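Local coordinates for protein dihydroorotase (PDB 6L0B) that catalyses the reversible, zinc-dependent interconversion of N-carbamoyl-L-aspartate and (S)-dihydroorotate, the third step of de novo pyrimidine biosynthesis, at residues A[13-18]-A[38-43]; A[19-24]-A[342-347]; A[223-228]-A[271-276]. All coordinates share one frame; numbering follows the deposited sequence.

Interaction 1 of 3, residues A[13-18]-A[38-43]; sequences MHVHVR and AYIMPN. With ZN (zinc ion), chain E; URF (5-fluorouracil), chain G.
Met41 lies along one face of His14 and of His16, the two histidines of an HxH pair that share one zinc ion. Its CB lies over the His16 ring, 3.7 Å from the centroid, offset toward the rim. CG, set anti to the carbonyl carbon (chi1 -79°), continues along the same face and comes 3.6 Å from His16 NE2. The chain then bends at chi2, which carries SD away from His16 to stand above the His14 face at a distance. The terminal CE closes on that ring as a CH-pi contact, 3.5 Å from the His14 centroid and almost over its centre. While the NE2 atoms of both rings bind the metal, one apolar chain packs on both rings.

C4 of the bound 5-fluorouracil lies over the His16 face opposite Met41. At the edge of the ring ND1 donates to Asn43 OD1 (3.0 Å). The bond is bent, with ring and amide planes 69° apart. Asn43 ND2 in turn donates to O4 of 5-fluorouracil at 2.8 Å, and Arg18 NH1 gives the same oxygen a nearly straight bond of 2.7 Å, so two donors grip O4. Asn43 therefore links a metal ligand to the bound pyrimidine.

Two backbone bonds, Val15 N to Tyr39 O and Met41 N to Val15 O, make the parallel pairing around Val15 and Ile40. Asp258 joins the same zinc, as expected for the metallo-dependent hydrolase family. Strand 11-15 lies between strand 37-40 and, through a backbone bond from Met13 to Phe255, strand 253-255 of the barrel, while Val17 and Ile40 pack outward against Tyr57 and Leu61 of helix 51-64.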
loop_
_atom_site.group_PDB
_atom_site.type_symbol
_atom_site.label_atom_id
_atom_site.label_comp_id
_atom_site.label_asym_id
_atom_site.label_seq_id
_atom_site.Cartn_x
_atom_site.Cartn_y
_atom_site.Cartn_z
ATOM N N MET A 13 10.677 -23.872 3.498
ATOM C CA MET A 13 10.066 -24.113 4.794
ATOM C C MET A 13 8.877 -23.193 5.083
ATOM O O MET A 13 8.610 -22.861 6.252
ATOM C CB MET A 13 11.150 -24.020 5.854
ATOM C CG MET A 13 12.285 -25.011 5.561
ATOM S SD MET A 13 11.927 -26.809 5.682
ATOM C CE MET A 13 11.176 -27.241 4.131
ATOM N N HIS A 14 8.135 -22.805 4.041
ATOM C CA HIS A 14 6.931 -21.985 4.193
ATOM C C HIS A 14 6.136 -22.099 2.889
ATOM O O HIS A 14 6.317 -21.299 1.973
ATOM C CB HIS A 14 7.263 -20.548 4.503
ATOM C CG HIS A 14 6.122 -19.776 5.093
ATOM N ND1 HIS A 14 6.220 -19.111 6.297
ATOM C CD2 HIS A 14 4.862 -19.554 4.645
ATOM C CE1 HIS A 14 5.074 -18.512 6.562
ATOM N NE2 HIS A 14 4.235 -18.763 5.576
ATOM N N VAL A 15 5.246 -23.074 2.829
ATOM C CA VAL A 15 4.523 -23.380 1.607
ATOM C C VAL A 15 3.033 -23.387 1.912
ATOM O O VAL A 15 2.616 -23.832 2.986
ATOM C CB VAL A 15 4.971 -24.737 1.021
ATOM C CG1 VAL A 15 4.155 -25.067 -0.214
ATOM C CG2 VAL A 15 6.465 -24.742 0.695
ATOM N N HIS A 16 2.238 -22.820 1.005
ATOM C CA HIS A 16 0.790 -22.985 0.998
ATOM C C HIS A 16 0.358 -23.613 -0.326
ATOM O O HIS A 16 0.750 -23.118 -1.388
ATOM C CB HIS A 16 0.057 -21.641 1.221
ATOM C CG HIS A 16 0.486 -20.897 2.450
ATOM N ND1 HIS A 16 -0.376 -20.624 3.489
ATOM C CD2 HIS A 16 1.674 -20.346 2.793
ATOM C CE1 HIS A 16 0.273 -19.975 4.440
ATOM N NE2 HIS A 16 1.518 -19.791 4.042
ATOM N N VAL A 17 -0.473 -24.666 -0.271
ATOM C CA VAL A 17 -0.916 -25.379 -1.471
ATOM C C VAL A 17 -2.428 -25.519 -1.551
ATOM O O VAL A 17 -2.926 -26.129 -2.498
ATOM C CB VAL A 17 -0.264 -26.772 -1.637
ATOM C CG1 VAL A 17 1.253 -26.676 -1.755
ATOM C CG2 VAL A 17 -0.709 -27.705 -0.523
ATOM N N ARG A 18 -3.170 -25.027 -0.566
ATOM C CA ARG A 18 -4.641 -24.992 -0.602
ATOM C C ARG A 18 -5.191 -26.419 -0.727
ATOM O O ARG A 18 -4.582 -27.388 -0.257
ATOM C CB ARG A 18 -5.133 -24.043 -1.701
ATOM C CG ARG A 18 -4.355 -22.726 -1.862
ATOM C CD ARG A 18 -4.544 -21.742 -0.693
ATOM N NE ARG A 18 -3.964 -20.411 -0.947
ATOM C CZ ARG A 18 -3.446 -19.569 -0.028
ATOM N NH1 ARG A 18 -3.383 -19.860 1.286
ATOM N NH2 ARG A 18 -2.954 -18.409 -0.444
ATOM N N ALA A 38 9.376 -29.505 1.448
ATOM C CA ALA A 38 8.445 -28.400 1.610
ATOM C C ALA A 38 7.703 -28.552 2.920
ATOM O O ALA A 38 7.081 -29.595 3.155
ATOM C CB ALA A 38 7.433 -28.367 0.461
ATOM N N TYR A 39 7.688 -27.490 3.722
ATOM C CA TYR A 39 6.912 -27.447 4.963
ATOM C C TYR A 39 5.517 -26.894 4.665
ATOM O O TYR A 39 5.387 -25.730 4.282
ATOM C CB TYR A 39 7.634 -26.581 5.997
ATOM C CG TYR A 39 6.962 -26.516 7.331
ATOM C CD1 TYR A 39 6.975 -27.609 8.181
ATOM C CD2 TYR A 39 6.323 -25.356 7.766
ATOM C CE1 TYR A 39 6.367 -27.563 9.429
ATOM C CE2 TYR A 39 5.714 -25.292 9.019
ATOM C CZ TYR A 39 5.741 -26.401 9.847
ATOM O OH TYR A 39 5.149 -26.360 11.095
ATOM N N ILE A 40 4.475 -27.714 4.845
ATOM C CA ILE A 40 3.119 -27.346 4.419
ATOM C C ILE A 40 2.394 -26.617 5.551
ATOM O O ILE A 40 2.467 -27.023 6.715
ATOM C CB ILE A 40 2.325 -28.580 3.946
ATOM C CG1 ILE A 40 3.122 -29.343 2.892
ATOM C CG2 ILE A 40 0.968 -28.173 3.330
ATOM C CD1 ILE A 40 3.487 -28.503 1.706
ATOM N N MET A 41 1.711 -25.530 5.214
ATOM C CA MET A 41 1.057 -24.663 6.189
ATOM C C MET A 41 -0.414 -25.042 6.407
ATOM O O MET A 41 -1.030 -25.693 5.551
ATOM C CB MET A 41 1.174 -23.204 5.750
ATOM C CG MET A 41 2.556 -22.587 6.048
ATOM S SD MET A 41 3.093 -22.667 7.787
ATOM C CE MET A 41 4.745 -21.930 7.649
ATOM N N PRO A 42 -0.990 -24.727 7.572
ATOM C CA PRO A 42 -2.301 -25.291 7.948
ATOM C C PRO A 42 -3.530 -24.398 7.750
ATOM O O PRO A 42 -4.620 -24.809 8.170
ATOM C CB PRO A 42 -2.101 -25.542 9.448
ATOM C CG PRO A 42 -1.237 -24.330 9.891
ATOM C CD PRO A 42 -0.412 -23.924 8.675
ATOM N N ASN A 43 -3.405 -23.214 7.144
ATOM C CA ASN A 43 -4.500 -22.244 7.116
ATOM C C ASN A 43 -5.481 -22.541 5.977
ATOM O O ASN A 43 -5.693 -21.752 5.052
ATOM C CB ASN A 43 -3.935 -20.835 7.019
ATOM C CG ASN A 43 -3.238 -20.592 5.700
ATOM O OD1 ASN A 43 -2.808 -21.551 5.046
ATOM N ND2 ASN A 43 -3.153 -19.328 5.285
HETATM ZN ZN ZN E . 2.272 -17.984 4.874
HETATM N N1 URF G . -0.358 -14.483 3.425
HETATM C C2 URF G . 0.003 -15.550 4.392
HETATM N N3 URF G . -0.696 -16.861 4.233
HETATM C C4 URF G . -1.677 -17.060 3.169
HETATM C C5 URF G . -2.028 -15.986 2.235
HETATM C C6 URF G . -1.356 -14.721 2.396
HETATM O O2 URF G . 0.816 -15.363 5.260
HETATM O O4 URF G . -2.252 -18.074 2.976
HETATM F F5 URF G . -2.996 -16.272 1.283
#

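Interaction 2 of 3, residues A[19-24]-A[342-347]; sequences EGAMCE and KDISII
Met22 meets Ile344 and Ile346 in the apolar core of this interface. Its CG stands anti to the backbone N (chi1 -175°), and bends at chi2 and chi3 then swing the thioether round to the loop and short strand of 342-347. There CE rests on Ile344 CG2 at 3.7 Å, the two side chains crossing obliquely. Met22 and Ile346 reach toward each other tip to tip, SD of the methionine 3.6 Å from CD1 of the isoleucine. Ala21, the residue before Met22 in the helix, adds its methyl: CB lies 4.1 Å from Ile344 CD1. Ile344 thus turns CD1 to Ala21 and CG2 to Met22.

The polar element is looser. Lys342 NZ passes near Ala21 CB and approaches Glu24 OE1 to 4.4 Å, too far for a salt bridge, although the opposite charges may still attract at this solvent-facing border. No hydrogen bond joins the two segments.

Helix 20-26 begins just after the zinc-binding HxH stretch, and strand 345-346 pairs with 338-339 in a small antiparallel hairpin, Ile346 bonding to Ile338 through the backbone. The arrangement is plain hydrophobic packing, a C-terminal hairpin laid against the first helix that follows the opening barrel strand of a TIM-barrel amidohydrolase.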
loop_
_atom_site.group_PDB
_atom_site.type_symbol
_atom_site.label_atom_id
_atom_site.label_comp_id
_atom_site.label_asym_id
_atom_site.label_seq_id
_atom_site.Cartn_x
_atom_site.Cartn_y
_atom_site.Cartn_z
ATOM N N GLU A 19 -6.387 -26.528 -1.296
ATOM C CA GLU A 19 -7.076 -27.788 -1.516
ATOM C C GLU A 19 -7.634 -27.829 -2.933
ATOM O O GLU A 19 -7.297 -26.971 -3.759
ATOM C CB GLU A 19 -8.182 -27.967 -0.481
ATOM C CG GLU A 19 -7.672 -28.345 0.894
ATOM C CD GLU A 19 -8.796 -28.532 1.911
ATOM O OE1 GLU A 19 -9.447 -27.522 2.276
ATOM O OE2 GLU A 19 -9.026 -29.689 2.344
ATOM N N GLY A 20 -8.413 -28.861 -3.248
ATOM C CA GLY A 20 -9.225 -28.879 -4.455
ATOM C C GLY A 20 -8.413 -28.659 -5.713
ATOM O O GLY A 20 -7.235 -29.027 -5.802
ATOM N N ALA A 21 -9.037 -27.974 -6.683
ATOM C CA ALA A 21 -8.392 -27.763 -7.976
ATOM C C ALA A 21 -7.121 -26.937 -7.850
ATOM O O ALA A 21 -6.172 -27.152 -8.611
ATOM C CB ALA A 21 -9.355 -27.076 -8.945
ATOM N N MET A 22 -7.081 -25.994 -6.897
ATOM C CA MET A 22 -5.869 -25.208 -6.679
ATOM C C MET A 22 -4.710 -26.117 -6.300
ATOM O O MET A 22 -3.621 -26.049 -6.893
ATOM C CB MET A 22 -6.119 -24.153 -5.591
ATOM C CG MET A 22 -4.947 -23.195 -5.354
ATOM S SD MET A 22 -4.513 -22.222 -6.834
ATOM C CE MET A 22 -5.888 -21.075 -6.970
ATOM N N CYS A 23 -4.985 -27.019 -5.353
ATOM C CA CYS A 23 -3.988 -28.008 -4.863
ATOM C C CYS A 23 -3.457 -28.833 -6.041
ATOM O O CYS A 23 -2.221 -28.903 -6.193
ATOM C CB CYS A 23 -4.611 -28.937 -3.828
ATOM S SG CYS A 23 -3.388 -29.811 -2.816
ATOM N N GLU A 24 -4.348 -29.433 -6.841
ATOM C CA GLU A 24 -3.888 -30.233 -7.971
ATOM C C GLU A 24 -3.005 -29.407 -8.901
ATOM O O GLU A 24 -2.093 -29.941 -9.546
ATOM C CB GLU A 24 -5.076 -30.769 -8.762
ATOM C CG GLU A 24 -5.951 -31.775 -8.061
ATOM C CD GLU A 24 -7.265 -31.909 -8.794
ATOM O OE1 GLU A 24 -7.214 -32.086 -10.034
ATOM O OE2 GLU A 24 -8.335 -31.793 -8.152
ATOM N N LYS A 342 -8.966 -24.852 -16.467
ATOM C CA LYS A 342 -10.342 -25.051 -16.068
ATOM C C LYS A 342 -10.851 -23.690 -15.539
ATOM O O LYS A 342 -11.170 -22.818 -16.344
ATOM C CB LYS A 342 -10.462 -26.164 -15.022
ATOM C CG LYS A 342 -10.270 -27.571 -15.557
ATOM C CD LYS A 342 -10.681 -28.628 -14.512
ATOM C CE LYS A 342 -9.702 -28.687 -13.328
ATOM N NZ LYS A 342 -10.153 -29.543 -12.171
ATOM N N ASP A 343 -10.855 -23.485 -14.234
ATOM C CA ASP A 343 -11.395 -22.259 -13.656
ATOM C C ASP A 343 -10.345 -21.364 -13.021
ATOM O O ASP A 343 -10.674 -20.230 -12.653
ATOM C CB ASP A 343 -12.440 -22.592 -12.577
ATOM C CG ASP A 343 -13.703 -23.150 -13.157
ATOM O OD1 ASP A 343 -13.648 -23.631 -14.309
ATOM O OD2 ASP A 343 -14.740 -23.114 -12.458
ATOM N N ILE A 344 -9.096 -21.819 -12.923
ATOM C CA ILE A 344 -8.093 -21.211 -12.052
ATOM C C ILE A 344 -6.984 -20.600 -12.899
ATOM O O ILE A 344 -6.346 -21.295 -13.703
ATOM C CB ILE A 344 -7.502 -22.239 -11.064
ATOM C CG1 ILE A 344 -8.395 -22.454 -9.838
ATOM C CG2 ILE A 344 -6.166 -21.754 -10.598
ATOM C CD1 ILE A 344 -9.697 -23.137 -10.109
ATOM N N SER A 345 -6.727 -19.309 -12.679
ATOM C CA SER A 345 -5.597 -18.591 -13.248
ATOM C C SER A 345 -4.858 -17.871 -12.124
ATOM O O SER A 345 -5.479 -17.327 -11.207
ATOM C CB SER A 345 -6.044 -17.566 -14.317
ATOM O OG SER A 345 -6.556 -18.194 -15.476
ATOM N N ILE A 346 -3.530 -17.929 -12.158
ATOM C CA ILE A 346 -2.684 -17.288 -11.162
ATOM C C ILE A 346 -1.659 -16.442 -11.883
ATOM O O ILE A 346 -1.044 -16.900 -12.854
ATOM C CB ILE A 346 -1.976 -18.308 -10.260
ATOM C CG1 ILE A 346 -2.976 -19.222 -9.588
ATOM C CG2 ILE A 346 -1.180 -17.607 -9.210
ATOM C CD1 ILE A 346 -2.281 -20.211 -8.751
ATOM N N ILE A 347 -1.458 -15.222 -11.411
ATOM C CA ILE A 347 -0.344 -14.394 -11.852
ATOM C C ILE A 347 0.864 -14.739 -10.980
ATOM O O ILE A 347 0.789 -14.573 -9.747
ATOM C CB ILE A 347 -0.652 -12.895 -11.802
ATOM C CG1 ILE A 347 -1.694 -12.520 -12.847
ATOM C CG2 ILE A 347 0.618 -12.139 -12.174
ATOM C CD1 ILE A 347 -3.060 -12.872 -12.501
#

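Interaction 3 of 3, residues A[223-228]-A[271-276]; sequences GNPVNF and EGVCAG. With URF (5-fluorouracil), chain G.
The Phe228 ring presents its edge to the 271-276 loop, with Val273 O near the ring plane, 4.0 Å from CE2. Cys274 O and Ala275 CA approach the ring obliquely. Two methyls also reach the ring: Phe228 CD2 lies 4.1 Å from Val273 CG1, and CE2 is 4.0 Å from Ala275 CB. CG set anti to the backbone N (chi1 175°) is what carries the ring over to this loop.

Val273 serves both Phe228 and the proline ring before it, since its CG1 also touches Pro225 CB at 3.7 Å.

Both segments are loops at the substrate end of the TIM barrel, one following helix 218-221 and the other following strand 253-255, where amidohydrolases build the walls of their pockets. Ala275 and Gly276 border the bound 5-fluorouracil, Gly276 CA being 3.7 Å from its C6. An alanine in place of Phe228 would probably open a gap beside Val273 and Ala275, letting the pocket-lining stretch shift.

Gly276 N donates to Phe228 O in a bond of 3.0 Å with an N-H...O angle of 161°. Lys267 NZ binds the carbonyls of Pro225, Cys274 and Gly276, bridging both loops, and Asn224 OD1 accepts from Gly272 N of the second subunit.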
loop_
_atom_site.group_PDB
_atom_site.type_symbol
_atom_site.label_atom_id
_atom_site.label_comp_id
_atom_site.label_asym_id
_atom_site.label_seq_id
_atom_site.Cartn_x
_atom_site.Cartn_y
_atom_site.Cartn_z
ATOM N N GLY A 223 0.191 0.138 -5.917
ATOM C CA GLY A 223 -0.784 0.057 -6.980
ATOM C C GLY A 223 -0.870 -1.299 -7.635
ATOM O O GLY A 223 -1.518 -1.422 -8.685
ATOM N N ASN A 224 -0.259 -2.334 -7.056
ATOM C CA ASN A 224 -0.227 -3.658 -7.670
ATOM C C ASN A 224 -0.597 -4.718 -6.648
ATOM O O ASN A 224 0.272 -5.251 -5.942
ATOM C CB ASN A 224 1.142 -3.949 -8.267
ATOM C CG ASN A 224 1.543 -2.936 -9.318
ATOM O OD1 ASN A 224 0.753 -2.597 -10.212
ATOM N ND2 ASN A 224 2.778 -2.442 -9.225
ATOM N N PRO A 225 -1.888 -5.035 -6.526
ATOM C CA PRO A 225 -2.314 -6.077 -5.575
ATOM C C PRO A 225 -1.670 -7.456 -5.802
ATOM O O PRO A 225 -1.668 -8.279 -4.871
ATOM C CB PRO A 225 -3.833 -6.115 -5.777
ATOM C CG PRO A 225 -4.171 -4.724 -6.249
ATOM C CD PRO A 225 -3.016 -4.277 -7.086
ATOM N N VAL A 226 -1.145 -7.745 -6.999
ATOM C CA VAL A 226 -0.434 -9.011 -7.205
ATOM C C VAL A 226 0.729 -9.130 -6.241
ATOM O O VAL A 226 1.016 -10.222 -5.733
ATOM C CB VAL A 226 0.065 -9.160 -8.658
ATOM C CG1 VAL A 226 -1.048 -9.653 -9.519
ATOM C CG2 VAL A 226 0.690 -7.832 -9.211
ATOM N N ASN A 227 1.379 -8.007 -5.930
ATOM C CA ASN A 227 2.507 -7.972 -5.016
ATOM C C ASN A 227 2.100 -7.685 -3.581
ATOM O O ASN A 227 2.978 -7.588 -2.717
ATOM C CB ASN A 227 3.504 -6.907 -5.467
ATOM C CG ASN A 227 4.128 -7.224 -6.805
ATOM O OD1 ASN A 227 4.356 -8.392 -7.133
ATOM N ND2 ASN A 227 4.419 -6.187 -7.585
ATOM N N PHE A 228 0.801 -7.621 -3.288
ATOM C CA PHE A 228 0.367 -7.360 -1.923
ATOM C C PHE A 228 0.418 -8.659 -1.145
ATOM O O PHE A 228 -0.052 -9.701 -1.627
ATOM C CB PHE A 228 -1.053 -6.777 -1.865
ATOM C CG PHE A 228 -1.595 -6.604 -0.446
ATOM C CD1 PHE A 228 -0.954 -5.777 0.468
ATOM C CD2 PHE A 228 -2.749 -7.272 -0.032
ATOM C CE1 PHE A 228 -1.456 -5.625 1.769
ATOM C CE2 PHE A 228 -3.252 -7.122 1.267
ATOM C CZ PHE A 228 -2.612 -6.309 2.160
ATOM N N GLU A 271 -11.681 -3.744 -3.109
ATOM C CA GLU A 271 -11.504 -3.744 -1.661
ATOM C C GLU A 271 -11.421 -5.191 -1.188
ATOM O O GLU A 271 -11.918 -6.099 -1.861
ATOM C CB GLU A 271 -12.636 -3.013 -0.953
ATOM C CG GLU A 271 -13.949 -3.670 -1.168
ATOM C CD GLU A 271 -15.038 -2.998 -0.400
ATOM O OE1 GLU A 271 -14.696 -2.299 0.589
ATOM O OE2 GLU A 271 -16.223 -3.177 -0.780
ATOM N N GLY A 272 -10.769 -5.405 -0.055
ATOM C CA GLY A 272 -10.595 -6.775 0.394
ATOM C C GLY A 272 -9.743 -7.645 -0.518
ATOM O O GLY A 272 -10.059 -8.825 -0.719
ATOM N N VAL A 273 -8.667 -7.095 -1.086
ATOM C CA VAL A 273 -7.761 -7.912 -1.885
ATOM C C VAL A 273 -7.132 -8.985 -1.002
ATOM O O VAL A 273 -6.764 -8.738 0.157
ATOM C CB VAL A 273 -6.682 -7.041 -2.560
ATOM C CG1 VAL A 273 -5.499 -7.897 -3.041
ATOM C CG2 VAL A 273 -7.266 -6.288 -3.751
ATOM N N CYS A 274 -7.036 -10.200 -1.537
ATOM C CA CYS A 274 -6.422 -11.295 -0.796
ATOM C C CYS A 274 -4.909 -11.114 -0.724
ATOM O O CYS A 274 -4.251 -10.871 -1.738
ATOM C CB CYS A 274 -6.745 -12.628 -1.461
ATOM S SG CYS A 274 -8.479 -13.037 -1.499
ATOM N N ALA A 275 -4.355 -11.235 0.479
ATOM C CA ALA A 275 -2.909 -11.187 0.641
ATOM C C ALA A 275 -2.262 -12.464 0.102
ATOM O O ALA A 275 -2.804 -13.558 0.252
ATOM C CB ALA A 275 -2.555 -11.012 2.118
ATOM N N GLY A 276 -1.087 -12.320 -0.519
ATOM C CA GLY A 276 -0.344 -13.480 -0.984
ATOM C C GLY A 276 0.328 -13.376 -2.339
ATOM O O GLY A 276 -0.284 -13.006 -3.353
HETATM N N1 URF G . -0.358 -14.483 3.425
HETATM C C2 URF G . 0.003 -15.550 4.392
HETATM N N3 URF G . -0.696 -16.861 4.233
HETATM C C4 URF G . -1.677 -17.060 3.169
HETATM C C5 URF G . -2.028 -15.986 2.235
HETATM C C6 URF G . -1.356 -14.721 2.396
HETATM O O2 URF G . 0.816 -15.363 5.260
HETATM O O4 URF G . -2.252 -18.074 2.976
HETATM F F5 URF G . -2.996 -16.272 1.283
#

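Interactions 1 and 3 border the 5-fluorouracil from separate parts of the barrel, although their centres lie about 20 Å apart and their nearest atoms about 5 Å. Interaction 1 supplies zinc ligands and donors to the pyrimidine; the 271-276 loop of interaction 3 also meets the second subunit. Interaction 2 is centred about 16 Å from interaction 1 and about 18 Å from interaction 3, and touches both: Cys23 packs on the backbone of 17-18, and Ile347 on Val226. Along the chain interaction 1 closes before interaction 3 opens, interactions 1 and 2 cross, and interaction 3 is nested within the loop closed by interaction 2. Interaction 2 packs the hairpin on the helix outside the active site.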